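Local coordinates for protein beta-N-acetylhexosaminidase (Streptomyces plicatus, PDB 1JAK) that hydrolyses terminal non-reducing N-acetylhexosamine residues from beta-N-acetylhexosaminides, as a family 20 glycoside hydrolase working by substrate-assisted catalysis, at residues I28-A32 against A470-P476; T154-A158 against W426-G430; V420-W426 against T479-Y485. One frame throughout, in Å; residues are numbered along the deposited sequence.

The three contacts lie on one side of the chain's centre and show how chemistry follows place in a two-domain glycosidase. Contact 1 is buried: a proline-rich loop of the family 20 domain 2 region meets the end of helix 465-474, and carboxylate, hydroxyl and backbone groups do the holding beside proline packing on a tryptophan. Contacts 2 and 3 are only partly buried: contact 2 relies on an arginine-aspartate salt bridge beside a bound sulfate, contact 3 mainly on aromatic stacking. Helix 465-474 ties them together: Gly473 and Trp474 make backbone bonds to the 154-158 segment of contact 2, and Glu471 bonds Tyr424 of contact 3. Contacts 2 and 3 share Trp426.

Contact 1: I28-A32 against A470-P476; sequences IPAPA and AELGWSP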
# COMPACT_ATOMS: atom_id res chain seq x y z
N ILE A 28 6.89 5.23 -13.67
CA ILE A 28 6.75 4.00 -12.91
C ILE A 28 5.38 4.04 -12.24
O ILE A 28 5.05 5.03 -11.58
CB ILE A 28 7.82 3.87 -11.80
CG1 ILE A 28 9.22 3.85 -12.42
CG2 ILE A 28 7.59 2.60 -10.99
CD1 ILE A 28 10.35 3.92 -11.40
N PRO A 29 4.57 2.99 -12.40
CA PRO A 29 4.81 1.75 -13.16
C PRO A 29 4.92 1.99 -14.66
O PRO A 29 4.38 2.95 -15.19
CB PRO A 29 3.59 0.89 -12.83
CG PRO A 29 3.16 1.38 -11.49
CD PRO A 29 3.33 2.87 -11.61
N ALA A 30 5.62 1.09 -15.35
CA ALA A 30 5.74 1.20 -16.80
C ALA A 30 4.32 1.11 -17.37
O ALA A 30 3.56 0.21 -17.00
CB ALA A 30 6.60 0.06 -17.34
N PRO A 31 3.93 2.04 -18.25
CA PRO A 31 2.57 1.96 -18.80
C PRO A 31 2.45 0.80 -19.79
O PRO A 31 3.44 0.39 -20.40
CB PRO A 31 2.40 3.32 -19.49
CG PRO A 31 3.34 4.21 -18.75
CD PRO A 31 4.55 3.33 -18.57
N ALA A 32 1.24 0.27 -19.93
CA ALA A 32 0.99 -0.85 -20.83
C ALA A 32 1.34 -0.52 -22.28
O ALA A 32 1.83 -1.37 -23.02
CB ALA A 32 -0.48 -1.27 -20.73
N ALA A 470 5.02 -1.66 -6.91
CA ALA A 470 3.84 -1.11 -7.57
C ALA A 470 3.86 -1.53 -9.04
O ALA A 470 2.83 -1.87 -9.62
CB ALA A 470 3.83 0.41 -7.45
N GLU A 471 5.05 -1.50 -9.64
CA GLU A 471 5.17 -1.89 -11.04
C GLU A 471 4.82 -3.36 -11.23
O GLU A 471 4.14 -3.73 -12.19
CB GLU A 471 6.59 -1.63 -11.57
CG GLU A 471 6.78 -2.15 -13.00
CD GLU A 471 7.78 -1.34 -13.80
OE1 GLU A 471 7.71 -0.09 -13.74
OE2 GLU A 471 8.62 -1.94 -14.51
N LEU A 472 5.28 -4.21 -10.31
CA LEU A 472 4.98 -5.63 -10.42
C LEU A 472 3.47 -5.84 -10.39
O LEU A 472 2.94 -6.73 -11.06
CB LEU A 472 5.63 -6.41 -9.27
CG LEU A 472 7.16 -6.43 -9.27
CD1 LEU A 472 7.66 -7.25 -8.08
CD2 LEU A 472 7.68 -7.03 -10.56
N GLY A 473 2.77 -5.01 -9.62
CA GLY A 473 1.33 -5.16 -9.54
C GLY A 473 0.59 -4.56 -10.72
O GLY A 473 -0.47 -5.06 -11.12
N TRP A 474 1.15 -3.51 -11.31
CA TRP A 474 0.49 -2.82 -12.42
C TRP A 474 0.90 -3.13 -13.86
O TRP A 474 0.05 -3.40 -14.72
CB TRP A 474 0.61 -1.30 -12.19
CG TRP A 474 -0.00 -0.46 -13.28
CD1 TRP A 474 0.48 -0.26 -14.54
CD2 TRP A 474 -1.25 0.24 -13.21
NE1 TRP A 474 -0.39 0.51 -15.27
CE2 TRP A 474 -1.46 0.83 -14.48
CE3 TRP A 474 -2.21 0.42 -12.21
CZ2 TRP A 474 -2.60 1.59 -14.77
CZ3 TRP A 474 -3.35 1.18 -12.50
CH2 TRP A 474 -3.53 1.75 -13.77
N SER A 475 2.20 -3.08 -14.13
CA SER A 475 2.73 -3.28 -15.47
C SER A 475 2.65 -4.66 -16.10
O SER A 475 2.62 -5.68 -15.41
CB SER A 475 4.18 -2.80 -15.51
OG SER A 475 4.28 -1.46 -15.06
N PRO A 476 2.59 -4.71 -17.45
CA PRO A 476 2.52 -5.98 -18.16
C PRO A 476 3.84 -6.72 -17.99
O PRO A 476 4.90 -6.10 -17.89
CB PRO A 476 2.31 -5.55 -19.62
CG PRO A 476 1.63 -4.21 -19.49
CD PRO A 476 2.41 -3.58 -18.37
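Glu471 OE1 is gripped by two donors. The backbone N-H of Ala30 arrives from well above the carboxylate plane, with 2.9 Å between Ala30 N and Glu471 OE1 and the N-H...O angle only 142°, while Arg488 NH1 adds a salt bridge to the same oxygen. The second oxygen, OE2, is hydrogen-bonded to Tyr424 OH, which leaves both oxygens of this buried group satisfied; the arginine would be expected to stabilise its negative charge. Glu471 CG stands anti to the backbone N (chi1 175°) and the chain then bends at chi2, carrying the carboxylate across to the loop, where Glu471 OE1 also lies 3.5 Å from Pro29 CA.

The carbonyl of Ala30 is held as well. Ser475, the first residue to leave the helix, gives its hydroxyl proton to it, Ser475 OG to Ala30 O 2.7 Å, in the carbonyl plane and on a lone pair. Both the N-H and the C=O of Ala30 are thus fixed by side chains from one helix end, an example of how a segment without regular structure can be held at both polar groups of one residue, with proline packing beside it.

Pro29, preceded by a cis peptide bond, faces the helix. Its side chain and that of Trp474 cross at about a right angle, with Pro29 CB 3.7 Å from Trp474 CD1, and Pro29 CG lies 4.2 Å from Ala470 CB. Farther along, Ala32 CB rests 3.8 Å from Pro476 CG.

Asp153, at the end of strand 145-153, accepts from both Trp474 NE1 and Ala32 N. The loop leading into strand 33-36 runs over the C-terminal end of helix 465-474, with helix 482-490 packed against Ile28 and strand 145-153 against Pro31, joining the domain 2 region to the catalytic one.

Contact 2: T154-A158 against W426-G430; sequences TPRYA and WDPAG. With SO4 (sulfate ion), chain B.
Arg156 and Asp427 cross at about a right angle, the arginine meeting an Asx turn in the loop that leads to barrel strand 440-447. In that turn Asp427 OD1 accepts from Ala429 N at 3.0 Å, the donor standing above the carboxylate plane. The same oxygen uses its syn lone pair for the salt bridge, with Arg156 NH2 2.9 Å from Asp427 OD1, and a weak bond from Arg156 NH1 joins it. Guanidinium and carboxylate planes are turned 50° apart, so the pair is not the coplanar two-pronged kind: one oxygen does the work while the turn behind it holds that oxygen in place.

The arginine reaches this far because its chain is fully extended, starting with CG trans to the main-chain nitrogen (chi1 179°). Arg156 CG lies over one face of the Tyr157 ring, toward the rim, and Tyr157 OH in turn sits over one face of the guanidinium, toward its rim. The Tyr157 and Pro428 side chains meet at a slant, with Tyr157 CE2 3.8 Å from Pro428 CB, and both residues also touch strand 440-447, Tyr157 at Val440 and Pro428 at Val443. The arrangement joins the connection between strands 145-153 and 159-165, where the chain enters the barrel, to the approach to the neighbouring barrel strand.

An alanine at Arg156 would remove the guanidinium, and Asp427 is likely to be left without its cationic mate and Tyr157 without the chain that covers part of one face.

A sulfate ion, probably from the crystallisation liquor, occupies another part of the guanidinium edge. Two nearly straight bonds hold it: Arg156 NH2 to sulfate O2 at 3.0 Å, and Arg156 NE to sulfate O4 at 2.9 Å.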
# COMPACT_ATOMS: atom_id res chain seq x y z
N THR A 154 -3.53 0.14 -18.43
CA THR A 154 -4.46 -0.64 -17.63
C THR A 154 -3.61 -1.52 -16.71
O THR A 154 -2.48 -1.87 -17.05
CB THR A 154 -5.36 -1.55 -18.49
OG1 THR A 154 -4.54 -2.36 -19.34
CG2 THR A 154 -6.32 -0.71 -19.33
N PRO A 155 -4.15 -1.90 -15.53
CA PRO A 155 -3.42 -2.74 -14.57
C PRO A 155 -3.44 -4.25 -14.82
O PRO A 155 -4.43 -4.81 -15.29
CB PRO A 155 -4.07 -2.38 -13.25
CG PRO A 155 -5.50 -2.23 -13.65
CD PRO A 155 -5.40 -1.40 -14.93
N ARG A 156 -2.33 -4.90 -14.47
CA ARG A 156 -2.19 -6.35 -14.62
C ARG A 156 -2.95 -7.07 -13.50
O ARG A 156 -3.66 -8.05 -13.75
CB ARG A 156 -0.71 -6.73 -14.57
CG ARG A 156 -0.45 -8.23 -14.68
CD ARG A 156 1.04 -8.52 -14.55
NE ARG A 156 1.32 -9.94 -14.78
CZ ARG A 156 2.52 -10.49 -14.65
NH1 ARG A 156 3.57 -9.76 -14.29
NH2 ARG A 156 2.68 -11.79 -14.90
N TYR A 157 -2.79 -6.58 -12.27
CA TYR A 157 -3.43 -7.16 -11.09
C TYR A 157 -4.33 -6.15 -10.39
O TYR A 157 -4.05 -4.95 -10.40
CB TYR A 157 -2.37 -7.64 -10.10
CG TYR A 157 -1.54 -8.80 -10.58
CD1 TYR A 157 -2.10 -10.07 -10.70
CD2 TYR A 157 -0.20 -8.64 -10.92
CE1 TYR A 157 -1.35 -11.15 -11.15
CE2 TYR A 157 0.57 -9.71 -11.37
CZ TYR A 157 -0.02 -10.96 -11.48
OH TYR A 157 0.73 -12.03 -11.92
N ALA A 158 -5.40 -6.65 -9.77
CA ALA A 158 -6.34 -5.80 -9.05
C ALA A 158 -5.94 -5.55 -7.60
O ALA A 158 -6.44 -4.63 -6.97
CB ALA A 158 -7.74 -6.41 -9.11
N TRP A 426 11.42 -10.18 -10.32
CA TRP A 426 10.66 -11.43 -10.28
C TRP A 426 9.30 -11.25 -10.95
O TRP A 426 8.89 -10.12 -11.24
CB TRP A 426 10.51 -11.95 -8.84
CG TRP A 426 9.89 -11.01 -7.85
CD1 TRP A 426 10.47 -9.89 -7.32
CD2 TRP A 426 8.60 -11.12 -7.24
NE1 TRP A 426 9.61 -9.30 -6.41
CE2 TRP A 426 8.46 -10.04 -6.35
CE3 TRP A 426 7.55 -12.04 -7.36
CZ2 TRP A 426 7.31 -9.84 -5.58
CZ3 TRP A 426 6.40 -11.85 -6.59
CH2 TRP A 426 6.29 -10.75 -5.72
N ASP A 427 8.62 -12.36 -11.21
CA ASP A 427 7.32 -12.35 -11.89
C ASP A 427 6.26 -13.01 -11.01
O ASP A 427 6.33 -14.21 -10.75
CB ASP A 427 7.45 -13.10 -13.22
CG ASP A 427 6.15 -13.14 -14.02
OD1 ASP A 427 5.12 -12.62 -13.54
OD2 ASP A 427 6.17 -13.71 -15.13
N PRO A 428 5.27 -12.23 -10.54
CA PRO A 428 4.21 -12.79 -9.69
C PRO A 428 3.51 -14.02 -10.28
O PRO A 428 3.12 -14.93 -9.54
CB PRO A 428 3.25 -11.62 -9.52
CG PRO A 428 4.17 -10.43 -9.56
CD PRO A 428 5.11 -10.77 -10.69
N ALA A 429 3.36 -14.05 -11.60
CA ALA A 429 2.67 -15.15 -12.28
C ALA A 429 3.36 -16.51 -12.20
O ALA A 429 2.70 -17.54 -12.23
CB ALA A 429 2.42 -14.78 -13.73
N GLY A 430 4.69 -16.51 -12.13
CA GLY A 430 5.41 -17.77 -12.06
C GLY A 430 6.31 -17.84 -10.85
O GLY A 430 7.34 -18.52 -10.85
S SO4 B . -0.98 -12.87 -15.85
O1 SO4 B . -1.54 -13.90 -14.95
O2 SO4 B . 0.42 -13.21 -16.19
O3 SO4 B . -1.79 -12.82 -17.09
O4 SO4 B . -1.03 -11.55 -15.18

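Contact 3: V420-W426 against T479-Y485; sequences VQRSYDW and THDWDTY
Helix 420-424 gives way to an inverse gamma turn centred on Asp425, whose CA comes within 6.4 Å of the CA of Trp482, in the first turn of a helix N-capped by Asp481. The Tyr424 ring is sandwiched between two rings of the 479-485 segment. Tyr485 forms an offset stack on one face, ring centroids 3.9 Å apart, and His480 forms another on the opposite face, with planes at 8° in both pairs. The histidine is also fixed by an almost straight bond (177°) from His480 NE2 to Tyr424 O, 2.9 Å long and rising above the carbonyl plane; Trp426 N reaches that oxygen from the other face.

Gln421 lies flat over Trp482. With CG directed away from the backbone nitrogen (chi1 179°) and the chain extended, its CB makes a CH-pi contact with the six-membered ring, while its amide stacks on the indole and NE2 donates to Asp425 OD2 in the amide plane. Val420 CG1 meets the ring's edge at Trp482 CH2, 3.7 Å away. One water links Asp425 OD1 to Trp482 N.

Leu472 of helix 465-474 touches His480 and Trp426, and Arg488 of helix 482-490 touches Tyr424, so helix 420-424 ends against both.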
# COMPACT_ATOMS: atom_id res chain seq x y z
N VAL A 420 17.70 -3.33 -4.17
CA VAL A 420 16.68 -2.90 -5.11
C VAL A 420 16.38 -3.90 -6.23
O VAL A 420 15.22 -4.16 -6.53
CB VAL A 420 17.05 -1.54 -5.71
CG1 VAL A 420 15.94 -1.04 -6.62
CG2 VAL A 420 17.31 -0.54 -4.58
N GLN A 421 17.41 -4.47 -6.84
CA GLN A 421 17.16 -5.42 -7.91
C GLN A 421 16.40 -6.65 -7.42
O GLN A 421 15.44 -7.08 -8.06
CB GLN A 421 18.46 -5.86 -8.60
CG GLN A 421 18.19 -6.88 -9.71
CD GLN A 421 19.41 -7.20 -10.56
OE1 GLN A 421 20.51 -6.72 -10.30
NE2 GLN A 421 19.20 -8.02 -11.58
N ARG A 422 16.80 -7.21 -6.29
CA ARG A 422 16.12 -8.39 -5.77
C ARG A 422 14.64 -8.13 -5.52
O ARG A 422 13.78 -8.96 -5.81
CB ARG A 422 16.77 -8.88 -4.47
CG ARG A 422 16.14 -10.17 -3.94
CD ARG A 422 16.75 -10.61 -2.62
NE ARG A 422 16.21 -11.91 -2.19
CZ ARG A 422 16.53 -13.07 -2.75
NH1 ARG A 422 17.38 -13.11 -3.77
NH2 ARG A 422 15.99 -14.20 -2.30
N SER A 423 14.33 -6.95 -5.00
CA SER A 423 12.95 -6.59 -4.70
C SER A 423 12.08 -6.50 -5.96
O SER A 423 10.89 -6.81 -5.92
CB SER A 423 12.91 -5.25 -3.96
OG SER A 423 11.59 -4.92 -3.58
N TYR A 424 12.69 -6.10 -7.07
CA TYR A 424 11.98 -5.91 -8.34
C TYR A 424 12.03 -7.07 -9.33
O TYR A 424 11.05 -7.36 -10.02
CB TYR A 424 12.55 -4.67 -9.04
CG TYR A 424 12.04 -4.45 -10.46
CD1 TYR A 424 10.82 -3.81 -10.69
CD2 TYR A 424 12.78 -4.87 -11.56
CE1 TYR A 424 10.35 -3.60 -11.98
CE2 TYR A 424 12.32 -4.67 -12.87
CZ TYR A 424 11.10 -4.03 -13.07
OH TYR A 424 10.64 -3.81 -14.35
N ASP A 425 13.18 -7.74 -9.38
CA ASP A 425 13.42 -8.80 -10.36
C ASP A 425 12.74 -10.16 -10.23
O ASP A 425 13.42 -11.18 -10.06
CB ASP A 425 14.93 -8.98 -10.50
CG ASP A 425 15.35 -9.29 -11.93
OD1 ASP A 425 14.48 -9.25 -12.83
OD2 ASP A 425 16.55 -9.56 -12.14
N TRP A 426 11.42 -10.18 -10.32
CA TRP A 426 10.66 -11.43 -10.28
C TRP A 426 9.30 -11.25 -10.95
O TRP A 426 8.89 -10.12 -11.24
CB TRP A 426 10.51 -11.95 -8.84
CG TRP A 426 9.89 -11.01 -7.85
CD1 TRP A 426 10.47 -9.89 -7.32
CD2 TRP A 426 8.60 -11.12 -7.24
NE1 TRP A 426 9.61 -9.30 -6.41
CE2 TRP A 426 8.46 -10.04 -6.35
CE3 TRP A 426 7.55 -12.04 -7.36
CZ2 TRP A 426 7.31 -9.84 -5.58
CZ3 TRP A 426 6.40 -11.85 -6.59
CH2 TRP A 426 6.29 -10.75 -5.72
N THR A 479 6.86 -5.76 -20.06
CA THR A 479 7.64 -4.54 -19.81
C THR A 479 8.67 -4.73 -18.70
O THR A 479 9.50 -3.85 -18.47
CB THR A 479 6.73 -3.36 -19.41
OG1 THR A 479 6.10 -3.65 -18.15
CG2 THR A 479 5.67 -3.12 -20.46
N HIS A 480 8.61 -5.87 -18.02
CA HIS A 480 9.54 -6.14 -16.93
C HIS A 480 10.97 -6.40 -17.39
O HIS A 480 11.22 -7.30 -18.19
CB HIS A 480 9.04 -7.33 -16.10
CG HIS A 480 9.83 -7.57 -14.85
ND1 HIS A 480 11.03 -8.25 -14.86
CD2 HIS A 480 9.61 -7.20 -13.57
CE1 HIS A 480 11.51 -8.29 -13.63
NE2 HIS A 480 10.67 -7.65 -12.83
N ASP A 481 11.90 -5.59 -16.89
CA ASP A 481 13.31 -5.70 -17.24
C ASP A 481 14.12 -4.78 -16.34
O ASP A 481 13.97 -3.56 -16.39
CB ASP A 481 13.53 -5.30 -18.70
CG ASP A 481 14.99 -5.41 -19.11
OD1 ASP A 481 15.53 -6.54 -19.09
OD2 ASP A 481 15.59 -4.37 -19.44
N TRP A 482 14.98 -5.37 -15.51
CA TRP A 482 15.79 -4.58 -14.59
C TRP A 482 16.68 -3.52 -15.24
O TRP A 482 16.69 -2.37 -14.80
CB TRP A 482 16.65 -5.51 -13.72
CG TRP A 482 17.66 -4.77 -12.91
CD1 TRP A 482 19.02 -4.76 -13.09
CD2 TRP A 482 17.40 -3.87 -11.82
NE1 TRP A 482 19.61 -3.91 -12.19
CE2 TRP A 482 18.64 -3.35 -11.40
CE3 TRP A 482 16.23 -3.46 -11.17
CZ2 TRP A 482 18.75 -2.43 -10.35
CZ3 TRP A 482 16.33 -2.54 -10.12
CH2 TRP A 482 17.59 -2.04 -9.73
N ASP A 483 17.42 -3.90 -16.27
CA ASP A 483 18.32 -2.94 -16.92
C ASP A 483 17.63 -1.66 -17.39
O ASP A 483 18.22 -0.58 -17.32
CB ASP A 483 19.07 -3.59 -18.08
CG ASP A 483 20.11 -4.59 -17.61
OD1 ASP A 483 20.62 -4.43 -16.48
OD2 ASP A 483 20.43 -5.52 -18.38
N THR A 484 16.40 -1.78 -17.88
CA THR A 484 15.69 -0.59 -18.34
C THR A 484 14.88 0.04 -17.21
O THR A 484 14.70 1.25 -17.18
CB THR A 484 14.76 -0.91 -19.54
OG1 THR A 484 13.89 -2.00 -19.21
CG2 THR A 484 15.59 -1.29 -20.77
N TYR A 485 14.42 -0.79 -16.27
CA TYR A 485 13.66 -0.27 -15.14
C TYR A 485 14.54 0.62 -14.27
O TYR A 485 14.11 1.68 -13.81
CB TYR A 485 13.12 -1.41 -14.27
CG TYR A 485 12.49 -0.92 -12.97
CD1 TYR A 485 11.27 -0.25 -12.98
CD2 TYR A 485 13.16 -1.06 -11.76
CE1 TYR A 485 10.73 0.28 -11.80
CE2 TYR A 485 12.63 -0.54 -10.57
CZ TYR A 485 11.41 0.13 -10.61
OH TYR A 485 10.89 0.67 -9.46
O HOH W 1 15.05 -8.31 -15.34